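PDB 4UWM: 3,6-diketocamphane 1,6 monooxygenase from Pseudomonas putida, which catalyses the FMNH2-dependent Baeyer-Villiger oxidation of a diketocamphane to a lactone with molecular oxygen, a step in the breakdown of (-)-camphor. Local coordinates for residues 147-152 with 166-171; 266-271 with 319-324; 300-305 with 311-316; 332-335 with 340-343. All blocks are in the same frame, centred on the assembly; numbering follows the deposited sequence. Where two conformers were deposited one is given.

Overall arrangement
The four contacts lie in one chain of the homodimer, which has the TIM-barrel fold of the bacterial luciferase family. Contact 1 stands apart. Its centre is about 48 Å from that of contact 2 and about 38 Å from that of contact 4, on the opposite side of the chain's centre from the other three. Contacts 2 and 3 are neighbours, with centres about 16 Å apart, and contact 3 is nested inside the loop that contact 2 closes. Lys269 joins them by salt bridges to Asp316 and Glu312. Contact 4 follows along the chain and touches contact 2 through Leu334 and Leu320. All four lie away from the FMN site.

Contact 1: 147-152 with 166-171; sequences LFIMEK and WDAGYP
Ile149 of helix 139-155 packs on Ala168 of strand 167-170, with the flank of Trp166 beside it. The CB of Ile149 leaves the helix toward the strand, and its two branches then divide the work. The CG2 methyl, anti to the backbone N, reaches the CB of Ala168 at 3.5 Å. The other branch, CG1, stands beside the backbone N (chi1 -64°) and carries CD1 onward. CD1 stays near the same methyl, 4.1 Å from the CB of Ala168. It also lies 4.2 Å from the CB of Trp166, and it meets the indole ring obliquely. The CA atoms of Ile149 and Ala168 are the nearest such pair, 7.1 Å apart.

Strand 167-170 forms a two-stranded antiparallel hairpin with strand 159-162, so the contact lays the helix against this small sheet. His161 and Pro85 also touch Ile149. Asp167 makes a salt bridge with Lys137 of the second subunit, and Gly169 makes backbone hydrogen bonds to that subunit. The hairpin thus sits between its own helix and the dimer partner. No polar bond crosses, so helix and hairpin are held here by the fit of buried apolar surfaces.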
loop_
_atom_site.group_PDB
_atom_site.type_symbol
_atom_site.label_atom_id
_atom_site.label_comp_id
_atom_site.label_asym_id
_atom_site.label_seq_id
_atom_site.Cartn_x
_atom_site.Cartn_y
_atom_site.Cartn_z
ATOM N N LEU A 147 17.503 -7.493 2.623
ATOM C CA LEU A 147 18.095 -6.205 2.971
ATOM C C LEU A 147 19.294 -5.897 2.058
ATOM O O LEU A 147 19.468 -4.766 1.613
ATOM C CB LEU A 147 18.538 -6.217 4.439
ATOM C CG LEU A 147 19.253 -4.981 4.984
ATOM C CD1 LEU A 147 18.392 -3.725 4.848
ATOM C CD2 LEU A 147 19.605 -5.243 6.435
ATOM N N PHE A 148 20.102 -6.917 1.785
ATOM C CA PHE A 148 21.240 -6.782 0.847
ATOM C C PHE A 148 20.749 -6.208 -0.477
ATOM O O PHE A 148 21.292 -5.213 -0.953
ATOM C CB PHE A 148 21.929 -8.133 0.644
ATOM C CG PHE A 148 22.986 -8.131 -0.442
ATOM C CD1 PHE A 148 24.258 -7.628 -0.197
ATOM C CD2 PHE A 148 22.700 -8.641 -1.702
ATOM C CE1 PHE A 148 25.233 -7.637 -1.184
ATOM C CE2 PHE A 148 23.670 -8.647 -2.704
ATOM C CZ PHE A 148 24.940 -8.149 -2.437
ATOM N N ILE A 149 19.698 -6.818 -1.043
ATOM C CA ILE A 149 19.075 -6.344 -2.295
ATOM C C ILE A 149 18.482 -4.941 -2.199
ATOM O O ILE A 149 18.767 -4.085 -3.047
ATOM C CB ILE A 149 18.010 -7.359 -2.816
ATOM C CG1 ILE A 149 18.695 -8.680 -3.184
ATOM C CG2 ILE A 149 17.205 -6.785 -3.984
ATOM C CD1 ILE A 149 17.770 -9.887 -3.341
ATOM N N MET A 150 17.651 -4.686 -1.172
ATOM C CA MET A 150 16.982 -3.399 -1.074
ATOM C C MET A 150 17.953 -2.227 -0.987
ATOM O O MET A 150 17.741 -1.193 -1.622
ATOM C CB MET A 150 15.994 -3.375 0.124
ATOM C CG MET A 150 14.866 -4.409 -0.001
ATOM S SD MET A 150 13.411 -3.888 0.987
ATOM C CE MET A 150 14.050 -4.041 2.640
ATOM N N GLU A 151 19.000 -2.364 -0.181
ATOM C CA GLU A 151 20.002 -1.295 -0.067
ATOM C C GLU A 151 20.638 -0.977 -1.424
ATOM O O GLU A 151 20.950 0.172 -1.710
ATOM C CB GLU A 151 21.103 -1.688 0.917
ATOM C CG GLU A 151 20.609 -1.830 2.345
ATOM C CD GLU A 151 21.649 -2.409 3.285
ATOM O OE1 GLU A 151 22.501 -3.215 2.853
ATOM O OE2 GLU A 151 21.572 -2.090 4.480
ATOM N N LYS A 152 20.831 -1.999 -2.250
ATOM C CA LYS A 152 21.411 -1.768 -3.591
ATOM C C LYS A 152 20.396 -1.117 -4.550
ATOM O O LYS A 152 20.752 -0.247 -5.363
ATOM C CB LYS A 152 22.029 -3.055 -4.140
ATOM C CG LYS A 152 23.183 -3.576 -3.289
ATOM C CD LYS A 152 23.595 -4.984 -3.708
ATOM C CE LYS A 152 24.498 -4.952 -4.943
ATOM N NZ LYS A 152 25.806 -4.296 -4.652
ATOM N N TRP A 166 15.806 -14.917 -3.874
ATOM C CA TRP A 166 15.258 -14.079 -4.943
ATOM C C TRP A 166 16.255 -13.774 -6.047
ATOM O O TRP A 166 17.455 -13.715 -5.806
ATOM C CB TRP A 166 14.799 -12.721 -4.400
ATOM C CG TRP A 166 13.730 -12.798 -3.366
ATOM C CD1 TRP A 166 12.392 -12.951 -3.570
ATOM C CD2 TRP A 166 13.913 -12.716 -1.943
ATOM N NE1 TRP A 166 11.727 -12.958 -2.372
ATOM C CE2 TRP A 166 12.631 -12.804 -1.355
ATOM C CE3 TRP A 166 15.033 -12.552 -1.116
ATOM C CZ2 TRP A 166 12.427 -12.753 0.027
ATOM C CZ3 TRP A 166 14.825 -12.496 0.289
ATOM C CH2 TRP A 166 13.527 -12.599 0.831
ATOM N N ASP A 167 15.728 -13.502 -7.235
ATOM C CA ASP A 167 16.490 -12.782 -8.256
ATOM C C ASP A 167 16.031 -11.323 -8.274
ATOM O O ASP A 167 14.833 -11.047 -8.225
ATOM C CB ASP A 167 16.256 -13.410 -9.629
ATOM C CG ASP A 167 16.755 -14.831 -9.700
ATOM O OD1 ASP A 167 17.769 -15.140 -9.051
ATOM O OD2 ASP A 167 16.111 -15.643 -10.374
ATOM N N ALA A 168 16.974 -10.396 -8.354
ATOM C CA ALA A 168 16.650 -8.980 -8.369
ATOM C C ALA A 168 17.797 -8.191 -8.957
ATOM O O ALA A 168 18.912 -8.681 -9.037
ATOM C CB ALA A 168 16.372 -8.505 -6.944
ATOM N N GLY A 169 17.538 -6.962 -9.380
ATOM C CA GLY A 169 18.620 -6.115 -9.835
ATOM C C GLY A 169 18.235 -4.684 -10.104
ATOM O O GLY A 169 17.122 -4.259 -9.793
ATOM N N TYR A 170 19.178 -3.918 -10.639
ATOM C CA TYR A 170 18.894 -2.542 -11.038
ATOM C C TYR A 170 19.458 -2.352 -12.449
ATOM O O TYR A 170 20.628 -2.646 -12.663
ATOM C CB TYR A 170 19.487 -1.526 -10.056
ATOM C CG TYR A 170 18.976 -0.126 -10.314
ATOM C CD1 TYR A 170 17.732 0.309 -9.813
ATOM C CD2 TYR A 170 19.691 0.746 -11.124
ATOM C CE1 TYR A 170 17.260 1.596 -10.089
ATOM C CE2 TYR A 170 19.225 2.009 -11.411
ATOM C CZ TYR A 170 18.019 2.440 -10.902
ATOM O OH TYR A 170 17.610 3.726 -11.232
ATOM N N PRO A 171 18.620 -1.895 -13.412
ATOM C CA PRO A 171 19.039 -1.891 -14.817
ATOM C C PRO A 171 19.911 -0.705 -15.208
ATOM O O PRO A 171 19.921 0.327 -14.525
ATOM C CB PRO A 171 17.707 -1.824 -15.579
ATOM C CG PRO A 171 16.806 -1.070 -14.666
ATOM C CD PRO A 171 17.230 -1.411 -13.257
#

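Contact 2: 266-271 with 319-324; sequences KEAKRL and FLVGSP
Val321 turns its CG1 methyl anti to the backbone N (chi1 177°), which brings it against the backbone of helix 265-274. Val321 CG1 lies 3.7 Å from the backbone C of Ala268 and 3.8 Å from the N of Lys269. The same CG1 of Val321 is also 3.8 Å from the CB of Ala268. That CB points toward the strand and also meets the Gly322 backbone: Ala268 CB is 3.4 Å from the O and 3.6 Å from the N of Gly322. The small methyl lets the chains come close, with the CA atoms of Ala268 and Gly322 5.1 Å apart.

Strand 320-322 is a short extra strand, added parallel to barrel strand 254-261 outside the closed ring of the TIM barrel. Helix 265-274 follows that barrel strand in the chain. The axes of the short helix and strand segments approach to 6.7 Å, with 126° between their N-to-C directions. Gly322 has backbone angles (phi 148°) at which a CB would be jammed against the carbonyl O of Val321. Ser323 is the N-cap of helix 324-338, and the backbone N of Ser323 is hydrogen-bonded to OD1 of Asp265.

Lys269 has an extended side chain that leads away from the strand. Its NZ forms salt bridges with Asp316 and Glu312 of helix 311-317.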
loop_
_atom_site.group_PDB
_atom_site.type_symbol
_atom_site.label_atom_id
_atom_site.label_comp_id
_atom_site.label_asym_id
_atom_site.label_seq_id
_atom_site.Cartn_x
_atom_site.Cartn_y
_atom_site.Cartn_z
ATOM N N LYS A 266 -6.663 7.198 40.863
ATOM C CA LYS A 266 -7.840 6.370 41.062
ATOM C C LYS A 266 -8.608 6.163 39.753
ATOM O O LYS A 266 -8.995 5.043 39.433
ATOM C CB LYS A 266 -8.748 6.969 42.142
ATOM C CG LYS A 266 -9.251 5.956 43.159
ATOM C CD LYS A 266 -8.205 5.687 44.231
ATOM C CE LYS A 266 -8.583 4.484 45.078
ATOM N NZ LYS A 266 -10.052 4.446 45.320
ATOM N N GLU A 267 -8.828 7.230 38.988
ATOM C CA GLU A 267 -9.588 7.062 37.753
ATOM C C GLU A 267 -8.755 6.463 36.607
ATOM O O GLU A 267 -9.293 5.758 35.761
ATOM C CB GLU A 267 -10.308 8.333 37.318
ATOM C CG GLU A 267 -11.754 8.034 36.945
ATOM C CD GLU A 267 -12.270 8.835 35.766
ATOM O OE1 GLU A 267 -11.920 10.028 35.628
ATOM O OE2 GLU A 267 -13.049 8.262 34.976
ATOM N N ALA A 268 -7.453 6.718 36.604
ATOM C CA ALA A 268 -6.557 6.092 35.625
ATOM C C ALA A 268 -6.590 4.570 35.775
ATOM O O ALA A 268 -6.817 3.851 34.802
ATOM C CB ALA A 268 -5.140 6.619 35.775
ATOM N N LYS A 269 -6.388 4.081 36.998
ATOM C CA LYS A 269 -6.483 2.652 37.273
ATOM C C LYS A 269 -7.849 2.087 36.876
ATOM O O LYS A 269 -7.916 1.023 36.258
ATOM C CB LYS A 269 -6.158 2.336 38.745
ATOM C CG LYS A 269 -6.344 0.873 39.118
ATOM C CD LYS A 269 -5.750 0.511 40.469
ATOM C CE LYS A 269 -6.099 -0.932 40.807
ATOM N NZ LYS A 269 -5.263 -1.491 41.903
ATOM N N ARG A 270 -8.922 2.800 37.230
ATOM C CA ARG A 270 -10.277 2.323 36.955
ATOM C C ARG A 270 -10.551 2.241 35.451
ATOM O O ARG A 270 -11.136 1.270 34.981
ATOM C CB ARG A 270 -11.330 3.197 37.642
ATOM C CG ARG A 270 -12.711 2.553 37.690
ATOM C CD ARG A 270 -13.774 3.521 38.193
ATOM N NE ARG A 270 -13.883 4.707 37.345
ATOM C CZ ARG A 270 -14.385 4.710 36.113
ATOM N NH1 ARG A 270 -14.827 3.584 35.560
ATOM N NH2 ARG A 270 -14.430 5.843 35.428
ATOM N N LEU A 271 -10.119 3.253 34.707
ATOM C CA LEU A 271 -10.302 3.280 33.258
ATOM C C LEU A 271 -9.564 2.129 32.555
ATOM O O LEU A 271 -10.075 1.558 31.588
ATOM C CB LEU A 271 -9.900 4.648 32.693
ATOM C CG LEU A 271 -10.901 5.791 32.939
ATOM C CD1 LEU A 271 -10.256 7.146 32.689
ATOM C CD2 LEU A 271 -12.193 5.650 32.144
ATOM N N PHE A 319 2.406 -1.643 34.311
ATOM C CA PHE A 319 1.913 -0.597 33.415
ATOM C C PHE A 319 2.276 0.753 33.962
ATOM O O PHE A 319 2.367 0.934 35.171
ATOM C CB PHE A 319 0.391 -0.649 33.256
ATOM C CG PHE A 319 -0.122 -1.905 32.635
ATOM C CD1 PHE A 319 0.747 -2.851 32.086
ATOM C CD2 PHE A 319 -1.488 -2.131 32.560
ATOM C CE1 PHE A 319 0.253 -4.005 31.499
ATOM C CE2 PHE A 319 -1.986 -3.285 31.973
ATOM C CZ PHE A 319 -1.117 -4.216 31.441
ATOM N N LEU A 320 2.477 1.705 33.066
ATOM C CA LEU A 320 2.751 3.064 33.459
ATOM C C LEU A 320 1.417 3.799 33.534
ATOM O O LEU A 320 1.034 4.500 32.600
ATOM C CB LEU A 320 3.721 3.708 32.463
ATOM C CG LEU A 320 5.097 3.040 32.387
ATOM C CD1 LEU A 320 5.971 3.727 31.345
ATOM C CD2 LEU A 320 5.792 3.038 33.745
ATOM N N VAL A 321 0.719 3.620 34.662
ATOM C CA VAL A 321 -0.645 4.129 34.883
ATOM C C VAL A 321 -0.756 5.053 36.119
ATOM O O VAL A 321 -0.124 4.808 37.147
ATOM C CB VAL A 321 -1.643 2.952 35.025
ATOM C CG1 VAL A 321 -3.066 3.429 35.320
ATOM C CG2 VAL A 321 -1.644 2.097 33.764
ATOM N N GLY A 322 -1.561 6.108 36.006
ATOM C CA GLY A 322 -1.792 7.042 37.110
ATOM C C GLY A 322 -2.043 8.459 36.634
ATOM O O GLY A 322 -2.416 8.679 35.486
ATOM N N SER A 323 -1.846 9.424 37.526
ATOM C CA SER A 323 -1.925 10.837 37.176
ATOM C C SER A 323 -0.624 11.225 36.490
ATOM O O SER A 323 0.346 10.471 36.561
ATOM C CB SER A 323 -2.077 11.671 38.444
ATOM O OG SER A 323 -0.899 11.553 39.221
ATOM N N PRO A 324 -0.582 12.409 35.850
ATOM C CA PRO A 324 0.658 12.877 35.244
ATOM C C PRO A 324 1.882 12.782 36.155
ATOM O O PRO A 324 2.945 12.358 35.694
ATOM C CB PRO A 324 0.340 14.327 34.888
ATOM C CG PRO A 324 -1.108 14.287 34.544
ATOM C CD PRO A 324 -1.725 13.261 35.465
#

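Contact 3: 300-305 with 311-316; sequences KDAGID and LEFLVD
Helix 296-302 gives way at Gly303, which takes a positive phi of 81°; Ala302, before it, and Ile304, after it, both point toward Phe313 of helix 311-317. The Phe313 ring is the centre of the contact. Its CG is anti to the backbone N (chi1 163°), which extends the ring from its helix toward the other segment. The CD1 methyl of Ile304 comes from the opposite direction and lies over one face. It is 3.9 Å from the ring centroid and 14° off the ring normal, a CH-pi contact. CG1 of Ile304 reaches the same ring, 4.0 Å from CE1 of Phe313.

The CB of Ala302 meets the ring differently. It sits at the edge, near the ring plane, 3.7 Å from CE1 of Phe313. The two helices belong to the mainly helical excursion between barrel strand 254-261 and the short added strand 320-322. Residues 303-310 link the helices, and the contact brings the two ends of this loop together. Tyr298 and Val318 also touch Phe313. With an alanine in place of Phe313, the Ile304 methyl would probably lose its aromatic face and a gap would open beside Ala302. Asp310 takes a hydrogen bond from the N of Phe313 just before this turn of the helix.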
loop_
_atom_site.group_PDB
_atom_site.type_symbol
_atom_site.label_atom_id
_atom_site.label_comp_id
_atom_site.label_asym_id
_atom_site.label_seq_id
_atom_site.Cartn_x
_atom_site.Cartn_y
_atom_site.Cartn_z
ATOM N N LYS A 300 9.627 -11.434 38.926
ATOM C CA LYS A 300 10.950 -11.280 39.518
ATOM C C LYS A 300 11.120 -9.868 40.058
ATOM O O LYS A 300 11.571 -9.686 41.182
ATOM C CB LYS A 300 12.050 -11.591 38.498
ATOM C CG LYS A 300 13.299 -12.221 39.100
ATOM C CD LYS A 300 14.576 -11.518 38.657
ATOM C CE LYS A 300 14.732 -10.177 39.364
ATOM N NZ LYS A 300 16.110 -9.632 39.262
ATOM N N ASP A 301 10.729 -8.875 39.261
ATOM C CA ASP A 301 10.886 -7.464 39.625
ATOM C C ASP A 301 10.131 -7.067 40.887
ATOM O O ASP A 301 10.654 -6.315 41.702
ATOM C CB ASP A 301 10.463 -6.547 38.470
ATOM C CG ASP A 301 11.517 -6.449 37.375
ATOM O OD1 ASP A 301 12.677 -6.856 37.599
ATOM O OD2 ASP A 301 11.188 -5.949 36.284
ATOM N N ALA A 302 8.904 -7.558 41.037
ATOM C CA ALA A 302 8.054 -7.155 42.152
ATOM C C ALA A 302 8.099 -8.161 43.310
ATOM O O ALA A 302 7.443 -7.976 44.332
ATOM C CB ALA A 302 6.628 -6.929 41.677
ATOM N N GLY A 303 8.871 -9.226 43.126
ATOM C CA GLY A 303 9.124 -10.203 44.178
ATOM C C GLY A 303 8.034 -11.237 44.373
ATOM O O GLY A 303 8.156 -12.101 45.242
ATOM N N ILE A 304 6.969 -11.157 43.574
ATOM C CA ILE A 304 5.877 -12.124 43.660
ATOM C C ILE A 304 6.182 -13.370 42.830
ATOM O O ILE A 304 7.202 -13.437 42.144
ATOM C CB ILE A 304 4.507 -11.527 43.247
ATOM C CG1 ILE A 304 4.391 -11.411 41.718
ATOM C CG2 ILE A 304 4.256 -10.192 43.946
ATOM C CD1 ILE A 304 2.972 -11.509 41.196
ATOM N N ASP A 305 5.291 -14.351 42.909
ATOM C CA ASP A 305 5.358 -15.553 42.087
ATOM C C ASP A 305 4.570 -15.310 40.799
ATOM O O ASP A 305 3.479 -14.743 40.851
ATOM C CB ASP A 305 4.752 -16.730 42.855
ATOM C CG ASP A 305 5.038 -18.069 42.206
ATOM O OD1 ASP A 305 4.538 -18.326 41.090
ATOM O OD2 ASP A 305 5.756 -18.877 42.829
ATOM N N LEU A 311 -4.313 -9.215 36.100
ATOM C CA LEU A 311 -4.517 -7.874 35.564
ATOM C C LEU A 311 -4.133 -6.781 36.556
ATOM O O LEU A 311 -3.347 -5.892 36.229
ATOM C CB LEU A 311 -5.967 -7.700 35.088
ATOM C CG LEU A 311 -6.404 -6.354 34.510
ATOM C CD1 LEU A 311 -5.468 -5.869 33.406
ATOM C CD2 LEU A 311 -7.833 -6.471 33.998
ATOM N N GLU A 312 -4.672 -6.861 37.774
ATOM C CA GLU A 312 -4.411 -5.848 38.786
ATOM C C GLU A 312 -2.937 -5.763 39.158
ATOM O O GLU A 312 -2.414 -4.670 39.381
ATOM C CB GLU A 312 -5.275 -6.079 40.039
ATOM C CG GLU A 312 -5.126 -4.990 41.092
ATOM C CD GLU A 312 -6.245 -4.980 42.117
ATOM O OE1 GLU A 312 -6.745 -6.067 42.484
ATOM O OE2 GLU A 312 -6.623 -3.871 42.555
ATOM N N PHE A 313 -2.259 -6.908 39.206
ATOM C CA PHE A 313 -0.820 -6.896 39.409
ATOM C C PHE A 313 -0.116 -6.050 38.338
ATOM O O PHE A 313 0.735 -5.208 38.652
ATOM C CB PHE A 313 -0.239 -8.310 39.432
ATOM C CG PHE A 313 1.252 -8.337 39.244
ATOM C CD1 PHE A 313 2.104 -7.921 40.266
ATOM C CD2 PHE A 313 1.812 -8.733 38.030
ATOM C CE1 PHE A 313 3.481 -7.916 40.089
ATOM C CE2 PHE A 313 3.188 -8.730 37.850
ATOM C CZ PHE A 313 4.024 -8.321 38.880
ATOM N N LEU A 314 -0.475 -6.289 37.077
ATOM C CA LEU A 314 0.099 -5.559 35.941
ATOM C C LEU A 314 -0.214 -4.070 36.043
ATOM O O LEU A 314 0.676 -3.236 35.917
ATOM C CB LEU A 314 -0.404 -6.143 34.603
ATOM C CG LEU A 314 0.033 -7.564 34.227
ATOM C CD1 LEU A 314 -0.625 -8.020 32.932
ATOM C CD2 LEU A 314 1.550 -7.679 34.111
ATOM N N VAL A 315 -1.471 -3.742 36.314
ATOM C CA VAL A 315 -1.875 -2.340 36.457
ATOM C C VAL A 315 -1.127 -1.620 37.580
ATOM O O VAL A 315 -0.732 -0.461 37.423
ATOM C CB VAL A 315 -3.403 -2.218 36.634
ATOM C CG1 VAL A 315 -3.825 -0.765 36.717
ATOM C CG2 VAL A 315 -4.118 -2.889 35.476
ATOM N N ASP A 316 -0.905 -2.318 38.693
ATOM C CA ASP A 316 -0.263 -1.727 39.876
ATOM C C ASP A 316 1.268 -1.627 39.820
ATOM O O ASP A 316 1.853 -0.695 40.376
ATOM C CB ASP A 316 -0.673 -2.501 41.137
ATOM C CG ASP A 316 -2.125 -2.280 41.519
ATOM O OD1 ASP A 316 -2.656 -1.178 41.287
ATOM O OD2 ASP A 316 -2.744 -3.215 42.065
#

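Contact 4: 332-335 with 340-343; sequences NALF and GWGT
The turn from helix 324-338 into barrel strand 343-347 folds Gly340 and Trp341 back onto the helix. The CA of Gly340 sits over the centre of the Phe335 ring, 3.5 Å from the centroid and 4° off the normal, a CH-pi contact. A CB here would clash with CD2 of Phe335, so the close approach depends on glycine.

The same phenyl ring turns an edge to Trp341. CE1 of Phe335 stands over one face of the indole, 3.6 Å from CE2 of Trp341. The pair is T-shaped, with planes at 68° and the centroid of the six-membered indole ring 4.8 Å from that of Phe335. With CG between its backbone N and carbonyl carbon (chi1 54°), Trp341 brings its indole back toward the helix, against Leu334 and Phe335. At the indole edge, CD1 of Leu334 lies 3.9 Å from CH2 of Trp341. Met3 touches both aromatic residues.

Replacing Phe335 by an alanine would probably uncover the CA of Gly340 and take the edge contact from the Trp341 face. CZ of Phe335 is 3.4 Å from the O of Trp341, a buried carbonyl with no hydrogen-bond partner. The segments join through aromatic and aliphatic contacts, with no hydrogen bond across.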
loop_
_atom_site.group_PDB
_atom_site.type_symbol
_atom_site.label_atom_id
_atom_site.label_comp_id
_atom_site.label_asym_id
_atom_site.label_seq_id
_atom_site.Cartn_x
_atom_site.Cartn_y
_atom_site.Cartn_z
ATOM N N ASN A 332 10.780 7.990 35.982
ATOM C CA ASN A 332 12.043 8.347 36.643
ATOM C C ASN A 332 12.705 7.166 37.360
ATOM O O ASN A 332 13.911 6.932 37.187
ATOM C CB ASN A 332 11.840 9.518 37.599
ATOM C CG ASN A 332 11.584 10.819 36.874
ATOM O OD1 ASN A 332 12.330 11.199 35.972
ATOM N ND2 ASN A 332 10.532 11.519 37.273
ATOM N N ALA A 333 11.910 6.419 38.130
ATOM C CA ALA A 333 12.366 5.181 38.762
ATOM C C ALA A 333 12.967 4.204 37.751
ATOM O O ALA A 333 14.034 3.638 37.993
ATOM C CB ALA A 333 11.240 4.519 39.544
ATOM N N LEU A 334 12.294 4.017 36.613
ATOM C CA LEU A 334 12.812 3.142 35.558
ATOM C C LEU A 334 14.104 3.671 34.977
ATOM O O LEU A 334 15.039 2.898 34.745
ATOM C CB LEU A 334 11.785 2.936 34.441
ATOM C CG LEU A 334 10.608 2.038 34.789
ATOM C CD1 LEU A 334 9.449 2.326 33.851
ATOM C CD2 LEU A 334 11.032 0.579 34.728
ATOM N N PHE A 335 14.149 4.983 34.748
ATOM C CA PHE A 335 15.335 5.653 34.212
ATOM C C PHE A 335 16.539 5.508 35.132
ATOM O O PHE A 335 17.646 5.227 34.665
ATOM C CB PHE A 335 15.049 7.125 33.932
ATOM C CG PHE A 335 14.613 7.404 32.511
ATOM C CD1 PHE A 335 13.556 6.701 31.932
ATOM C CD2 PHE A 335 15.250 8.385 31.758
ATOM C CE1 PHE A 335 13.158 6.965 30.632
ATOM C CE2 PHE A 335 14.853 8.655 30.458
ATOM C CZ PHE A 335 13.803 7.945 29.898
ATOM N N GLY A 340 17.490 4.548 31.045
ATOM C CA GLY A 340 16.455 5.189 30.226
ATOM C C GLY A 340 16.459 4.826 28.744
ATOM O O GLY A 340 17.094 3.852 28.323
ATOM N N TRP A 341 15.736 5.624 27.960
ATOM C CA TRP A 341 15.529 5.386 26.526
ATOM C C TRP A 341 15.099 6.690 25.894
ATOM O O TRP A 341 14.741 7.635 26.597
ATOM C CB TRP A 341 14.443 4.321 26.301
ATOM C CG TRP A 341 13.132 4.641 26.999
ATOM C CD1 TRP A 341 12.171 5.525 26.584
ATOM C CD2 TRP A 341 12.670 4.108 28.247
ATOM N NE1 TRP A 341 11.142 5.566 27.491
ATOM C CE2 TRP A 341 11.416 4.701 28.516
ATOM C CE3 TRP A 341 13.194 3.187 29.167
ATOM C CZ2 TRP A 341 10.678 4.405 29.663
ATOM C CZ3 TRP A 341 12.452 2.887 30.305
ATOM C CH2 TRP A 341 11.211 3.495 30.543
ATOM N N GLY A 342 15.118 6.741 24.565
ATOM C CA GLY A 342 14.745 7.953 23.857
ATOM C C GLY A 342 13.260 8.160 23.580
ATOM O O GLY A 342 12.798 9.299 23.549
ATOM N N THR A 343 12.518 7.073 23.333
ATOM C CA THR A 343 11.084 7.194 22.991
ATOM C C THR A 343 10.247 6.235 23.806
ATOM O O THR A 343 10.533 5.022 23.861
ATOM C CB THR A 343 10.793 6.956 21.472
ATOM O OG1 THR A 343 11.509 7.906 20.678
ATOM C CG2 THR A 343 9.301 7.132 21.173
#